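Local coordinates for designed helical repeat protein (Synthetic construct, PDB 5CWF) that has no known natural function, being a de novo designed helical repeat protein that binds calcium ions, at residues 62-67 and 108-113. Residues are numbered along the deposited sequence; the frame is centred on the assembly and turned at random.
With CA (calcium ion), chain L.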
loop_
_atom_site.group_PDB
_atom_site.type_symbol
_atom_site.label_atom_id
_atom_site.label_comp_id
_atom_site.label_asym_id
_atom_site.label_seq_id
_atom_site.Cartn_x
_atom_site.Cartn_y
_atom_site.Cartn_z
ATOM N N LEU A 62 6.316 -3.281 -7.330
ATOM C CA LEU A 62 7.254 -3.538 -8.417
ATOM C C LEU A 62 8.274 -2.405 -8.536
ATOM O O LEU A 62 9.473 -2.653 -8.677
ATOM C CB LEU A 62 6.489 -3.717 -9.728
ATOM C CG LEU A 62 7.298 -4.217 -10.917
ATOM C CD1 LEU A 62 7.674 -5.686 -10.677
ATOM C CD2 LEU A 62 6.530 -4.037 -12.217
ATOM N N LEU A 63 7.796 -1.160 -8.454
ATOM C CA LEU A 63 8.692 -0.018 -8.542
ATOM C C LEU A 63 9.596 0.108 -7.327
ATOM O O LEU A 63 10.769 0.491 -7.463
ATOM C CB LEU A 63 7.913 1.291 -8.708
ATOM C CG LEU A 63 7.275 1.538 -10.060
ATOM C CD1 LEU A 63 6.453 2.811 -9.988
ATOM C CD2 LEU A 63 8.315 1.613 -11.167
ATOM N N ALA A 64 9.064 -0.211 -6.152
ATOM C CA ALA A 64 9.859 -0.148 -4.936
ATOM C C ALA A 64 10.943 -1.210 -4.970
ATOM O O ALA A 64 12.080 -0.967 -4.561
ATOM C CB ALA A 64 8.997 -0.313 -3.719
ATOM N N ALA A 65 10.616 -2.384 -5.494
ATOM C CA ALA A 65 11.628 -3.436 -5.562
ATOM C C ALA A 65 12.763 -2.987 -6.486
ATOM O O ALA A 65 13.925 -3.312 -6.265
ATOM C CB ALA A 65 11.038 -4.727 -6.056
ATOM N N LYS A 66 12.420 -2.199 -7.493
ATOM C CA LYS A 66 13.410 -1.740 -8.457
ATOM C C LYS A 66 14.153 -0.491 -7.996
ATOM O O LYS A 66 15.352 -0.360 -8.235
ATOM C CB LYS A 66 12.701 -1.455 -9.782
ATOM C CG LYS A 66 13.578 -0.943 -10.905
ATOM C CD LYS A 66 12.806 -0.951 -12.217
ATOM C CE LYS A 66 13.183 0.229 -13.106
ATOM N NZ LYS A 66 12.594 1.523 -12.633
ATOM N N ASN A 67 13.443 0.421 -7.341
ATOM C CA ASN A 67 13.991 1.733 -7.026
ATOM C C ASN A 67 14.594 1.866 -5.640
ATOM O O ASN A 67 15.561 2.595 -5.456
ATOM C CB ASN A 67 12.913 2.815 -7.195
ATOM C CG ASN A 67 12.554 3.059 -8.655
ATOM O OD1 ASN A 67 13.294 2.677 -9.554
ATOM N ND2 ASN A 67 11.428 3.722 -8.893
ATOM N N LEU A 108 3.416 6.614 -5.925
ATOM C CA LEU A 108 4.154 7.829 -6.224
ATOM C C LEU A 108 5.456 7.868 -5.415
ATOM O O LEU A 108 6.511 8.231 -5.944
ATOM C CB LEU A 108 3.281 9.051 -5.941
ATOM C CG LEU A 108 3.836 10.408 -6.357
ATOM C CD1 LEU A 108 4.170 10.408 -7.831
ATOM C CD2 LEU A 108 2.822 11.488 -6.045
ATOM N N ALA A 109 5.393 7.479 -4.143
ATOM C CA ALA A 109 6.590 7.444 -3.319
ATOM C C ALA A 109 7.618 6.470 -3.903
ATOM O O ALA A 109 8.817 6.786 -3.991
ATOM C CB ALA A 109 6.245 7.076 -1.907
ATOM N N ALA A 110 7.158 5.293 -4.318
ATOM C CA ALA A 110 8.076 4.314 -4.932
ATOM C C ALA A 110 8.650 4.827 -6.256
ATOM O O ALA A 110 9.758 4.438 -6.655
ATOM C CB ALA A 110 7.356 2.980 -5.170
ATOM N N LYS A 111 7.895 5.684 -6.935
ATOM C CA LYS A 111 8.295 6.195 -8.246
ATOM C C LYS A 111 9.257 7.375 -8.139
ATOM O O LYS A 111 10.082 7.609 -9.034
ATOM C CB LYS A 111 7.034 6.610 -9.033
ATOM C CG LYS A 111 7.256 7.056 -10.463
ATOM C CD LYS A 111 5.941 7.438 -11.153
ATOM C CE LYS A 111 4.977 6.256 -11.274
ATOM N NZ LYS A 111 3.730 6.608 -12.024
ATOM N N ASN A 112 9.198 8.079 -7.018
ATOM C CA ASN A 112 10.010 9.276 -6.839
ATOM C C ASN A 112 11.449 8.970 -6.421
ATOM O O ASN A 112 12.257 9.883 -6.275
ATOM C CB ASN A 112 9.339 10.207 -5.829
ATOM C CG ASN A 112 8.186 11.001 -6.441
ATOM O OD1 ASN A 112 8.006 11.025 -7.661
ATOM N ND2 ASN A 112 7.392 11.638 -5.591
ATOM N N ASN A 113 11.768 7.695 -6.202
ATOM C CA ASN A 113 13.145 7.301 -5.902
ATOM C C ASN A 113 13.786 7.908 -4.632
ATOM O O ASN A 113 15.007 8.089 -4.593
ATOM C CB ASN A 113 14.051 7.621 -7.099
ATOM C CG ASN A 113 14.815 6.396 -7.598
ATOM O OD1 ASN A 113 15.370 5.626 -6.804
ATOM N ND2 ASN A 113 14.928 6.267 -8.921
HETATM CA CA CA L . 17.047 4.259 -5.731
HETATM O O HOH W 1 10.857 5.615 -11.131
HETATM O O HOH W 2 17.408 3.794 -7.966
#
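Ala110 packs its methyl group against Ala64 where the C-terminal turns of helices 48-67 and 93-111 run side by side. CA of Ala64 and CA of Ala110 stand only 4.8 Å apart, a spacing that small side chains permit, and their CB atoms meet at 4.0 Å. Ile76 of helix 70-89 touches both methyls and so covers this buried end of the contact. Leu63 extends the apolar seam: its CB rests on the same Ala110 methyl, while Leu63 CD1 lies 4.0 Å from CB of Lys111 and equally near CE, so the leucine sits against the aliphatic part of the lysine, whose bend at chi3 (-63°) keeps CE as well as CB beside it.

Toward the helix ends the packing gives way to polar groups and solvent. With CG anti to its own carbonyl carbon (chi1 -71°), Asn67 sends its amide across to the last turn of helix 93-111, where Asn67 ND2 donates to Ala110 O at 2.9 Å. The bond is almost straight, 176° at the hydrogen, and the acceptor lies in the amide plane. A water takes a second bond from ND2 and donates to Lys111 O, while Lys66 NZ reaches OD1 of Asn67 weakly. Were this asparagine an alanine, Ala110 O would probably lose this donor and the water its link from helix 48-67 to Lys111 O.

Asn113, with positive phi just beyond the helix, stacks its amide on that of Asn67, the planes lying roughly parallel. Asn113 OD1 binds calcium at 2.4 Å; Asn67 O binds the same ion at 2.2 Å, and a water is a further ligand. Asn67 O and Asn113 OD1, 3.3 Å apart and not hydrogen-bonded, are thus bridged by the cation, which probably offsets their mutual repulsion and ties together two neighbouring helix ends on the solvent side.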